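Local coordinates for protein LEOA (Escherichia coli, PDB 4AUR) that is a bacterial dynamin-like GTPase of enterotoxigenic strains and probably couples GTP binding and hydrolysis to conformational change, at residues A[54-59]-A[140-145]. Residues are numbered along the deposited sequence; the frame is centred on the assembly and turned at random.
Sequences LRIALL and LIFYVV
Ile-56 lays its CG2 methyl over one face of the Phe-142 ring, 4.0 Å from the ring centroid, while Leu-58 puts CD1 at the ring's edge, 3.7 Å from Phe-142 CB. The methyl of Ile-56 gets there because CG2 stands anti to the backbone N, on the carbonyl side, which turns it onward along the strand, toward the phenyl group. On the same side of the sheet Leu-140 adds its CB beside the same CG2, and Trp-73 of helix 66-74 meets the Phe-142 ring edge-to-face.

On the opposite face of the sheet, with Ala-57, Ile-141 and Tyr-143, Leu-59 carries the packing. With CG beside its own backbone N (chi1 -59°), its side chain leans slightly back toward the start of the strand as it rises from the sheet, and CD1 comes 3.7 Å from Ile-141 CG2. Its CB sits against Tyr-143 CD2, the two side chains crossing at about a right angle. Ala-57 offers just a methyl to Ile-141 CG1.

Between the two groups of side chains the backbones are joined by parallel-sheet hydrogen bonds: Ala-57 N to Leu-140 O, Phe-142 N to Ala-57 O (2.8 Å), Leu-59 N to Phe-142 O and Val-144 N to Leu-59 O (2.7 Å). Strand 104-108 flanks 54-59 on its other side, and 172-177 flanks 140-145. Strands 54-60 and 140-146 thus form the middle of a P-loop GTPase sheet; 54-59 leads into a probable Walker A loop and helix 66-74, as in the dynamin G domain.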
loop_
_atom_site.group_PDB
_atom_site.type_symbol
_atom_site.label_atom_id
_atom_site.label_comp_id
_atom_site.label_asym_id
_atom_site.label_seq_id
_atom_site.Cartn_x
_atom_site.Cartn_y
_atom_site.Cartn_z
ATOM N N LEU A 54 39.899 1.771 -13.638
ATOM C CA LEU A 54 39.947 3.153 -13.167
ATOM C C LEU A 54 40.573 4.111 -14.168
ATOM O O LEU A 54 41.650 3.867 -14.666
ATOM C CB LEU A 54 40.739 3.248 -11.871
ATOM C CG LEU A 54 40.887 4.645 -11.284
ATOM C CD1 LEU A 54 39.554 5.318 -11.030
ATOM C CD2 LEU A 54 41.629 4.547 -9.974
ATOM N N ARG A 55 39.906 5.229 -14.415
ATOM C CA ARG A 55 40.342 6.220 -15.381
ATOM C C ARG A 55 40.332 7.597 -14.753
ATOM O O ARG A 55 39.334 8.014 -14.177
ATOM C CB ARG A 55 39.432 6.227 -16.600
ATOM C CG ARG A 55 39.841 7.255 -17.631
ATOM C CD ARG A 55 38.829 7.353 -18.744
ATOM N NE ARG A 55 38.922 6.203 -19.614
ATOM C CZ ARG A 55 38.016 5.874 -20.520
ATOM N NH1 ARG A 55 36.930 6.617 -20.688
ATOM N NH2 ARG A 55 38.200 4.786 -21.260
ATOM N N ILE A 56 41.453 8.299 -14.886
ATOM C CA ILE A 56 41.603 9.643 -14.353
ATOM C C ILE A 56 41.906 10.571 -15.512
ATOM O O ILE A 56 42.790 10.293 -16.321
ATOM C CB ILE A 56 42.766 9.737 -13.354
ATOM C CG1 ILE A 56 42.752 8.559 -12.408
ATOM C CG2 ILE A 56 42.683 11.006 -12.528
ATOM C CD1 ILE A 56 43.663 7.435 -12.858
ATOM N N ALA A 57 41.179 11.667 -15.608
ATOM C CA ALA A 57 41.538 12.693 -16.560
ATOM C C ALA A 57 42.401 13.684 -15.824
ATOM O O ALA A 57 41.982 14.302 -14.832
ATOM C CB ALA A 57 40.312 13.362 -17.120
ATOM N N LEU A 58 43.632 13.805 -16.291
ATOM C CA LEU A 58 44.574 14.718 -15.699
ATOM C C LEU A 58 44.620 15.991 -16.515
ATOM O O LEU A 58 45.221 16.037 -17.584
ATOM C CB LEU A 58 45.947 14.075 -15.653
ATOM C CG LEU A 58 46.885 14.790 -14.695
ATOM C CD1 LEU A 58 46.364 14.696 -13.272
ATOM C CD2 LEU A 58 48.289 14.229 -14.817
ATOM N N LEU A 59 43.983 17.021 -15.978
ATOM C CA LEU A 59 43.822 18.309 -16.665
ATOM C C LEU A 59 44.619 19.426 -16.001
ATOM O O LEU A 59 44.743 19.464 -14.775
ATOM C CB LEU A 59 42.346 18.710 -16.675
ATOM C CG LEU A 59 41.442 17.702 -17.347
ATOM C CD1 LEU A 59 40.045 18.275 -17.377
ATOM C CD2 LEU A 59 41.952 17.424 -18.744
ATOM N N LEU A 140 37.373 10.031 -12.335
ATOM C CA LEU A 140 38.001 11.086 -11.564
ATOM C C LEU A 140 38.620 12.092 -12.517
ATOM O O LEU A 140 39.169 11.710 -13.543
ATOM C CB LEU A 140 39.104 10.491 -10.698
ATOM C CG LEU A 140 38.861 10.284 -9.225
ATOM C CD1 LEU A 140 40.110 9.725 -8.562
ATOM C CD2 LEU A 140 38.513 11.619 -8.614
ATOM N N ILE A 141 38.554 13.365 -12.168
ATOM C CA ILE A 141 39.138 14.415 -12.990
ATOM C C ILE A 141 39.946 15.323 -12.095
ATOM O O ILE A 141 39.433 15.861 -11.143
ATOM C CB ILE A 141 38.041 15.217 -13.715
ATOM C CG1 ILE A 141 37.199 14.287 -14.581
ATOM C CG2 ILE A 141 38.647 16.333 -14.557
ATOM C CD1 ILE A 141 36.243 15.006 -15.492
ATOM N N PHE A 142 41.223 15.475 -12.389
ATOM C CA PHE A 142 42.076 16.368 -11.606
ATOM C C PHE A 142 42.377 17.548 -12.460
ATOM O O PHE A 142 43.009 17.417 -13.483
ATOM C CB PHE A 142 43.413 15.728 -11.233
ATOM C CG PHE A 142 43.308 14.534 -10.326
ATOM C CD1 PHE A 142 42.216 14.344 -9.490
ATOM C CD2 PHE A 142 44.356 13.611 -10.277
ATOM C CE1 PHE A 142 42.163 13.242 -8.644
ATOM C CE2 PHE A 142 44.307 12.516 -9.431
ATOM C CZ PHE A 142 43.207 12.328 -8.624
ATOM N N TYR A 143 41.909 18.702 -12.044
ATOM C CA TYR A 143 42.281 19.930 -12.712
ATOM C C TYR A 143 43.338 20.579 -11.844
ATOM O O TYR A 143 43.028 21.107 -10.781
ATOM C CB TYR A 143 41.069 20.842 -12.882
ATOM C CG TYR A 143 41.224 21.751 -14.042
ATOM C CD1 TYR A 143 42.139 22.791 -14.006
ATOM C CD2 TYR A 143 40.512 21.545 -15.199
ATOM C CE1 TYR A 143 42.324 23.614 -15.081
ATOM C CE2 TYR A 143 40.686 22.369 -16.281
ATOM C CZ TYR A 143 41.591 23.403 -16.207
ATOM O OH TYR A 143 41.771 24.220 -17.278
ATOM N N VAL A 144 44.591 20.509 -12.278
ATOM C CA VAL A 144 45.705 20.976 -11.463
ATOM C C VAL A 144 46.057 22.394 -11.840
ATOM O O VAL A 144 46.343 22.676 -13.016
ATOM C CB VAL A 144 46.948 20.108 -11.648
ATOM C CG1 VAL A 144 48.125 20.720 -10.915
ATOM C CG2 VAL A 144 46.696 18.700 -11.149
ATOM N N VAL A 145 46.055 23.270 -10.833
ATOM C CA VAL A 145 46.345 24.707 -11.010
ATOM C C VAL A 145 47.513 25.176 -10.113
ATOM O O VAL A 145 48.180 24.351 -9.473
ATOM C CB VAL A 145 45.088 25.562 -10.764
ATOM C CG1 VAL A 145 43.978 25.127 -11.702
ATOM C CG2 VAL A 145 44.641 25.479 -9.319
#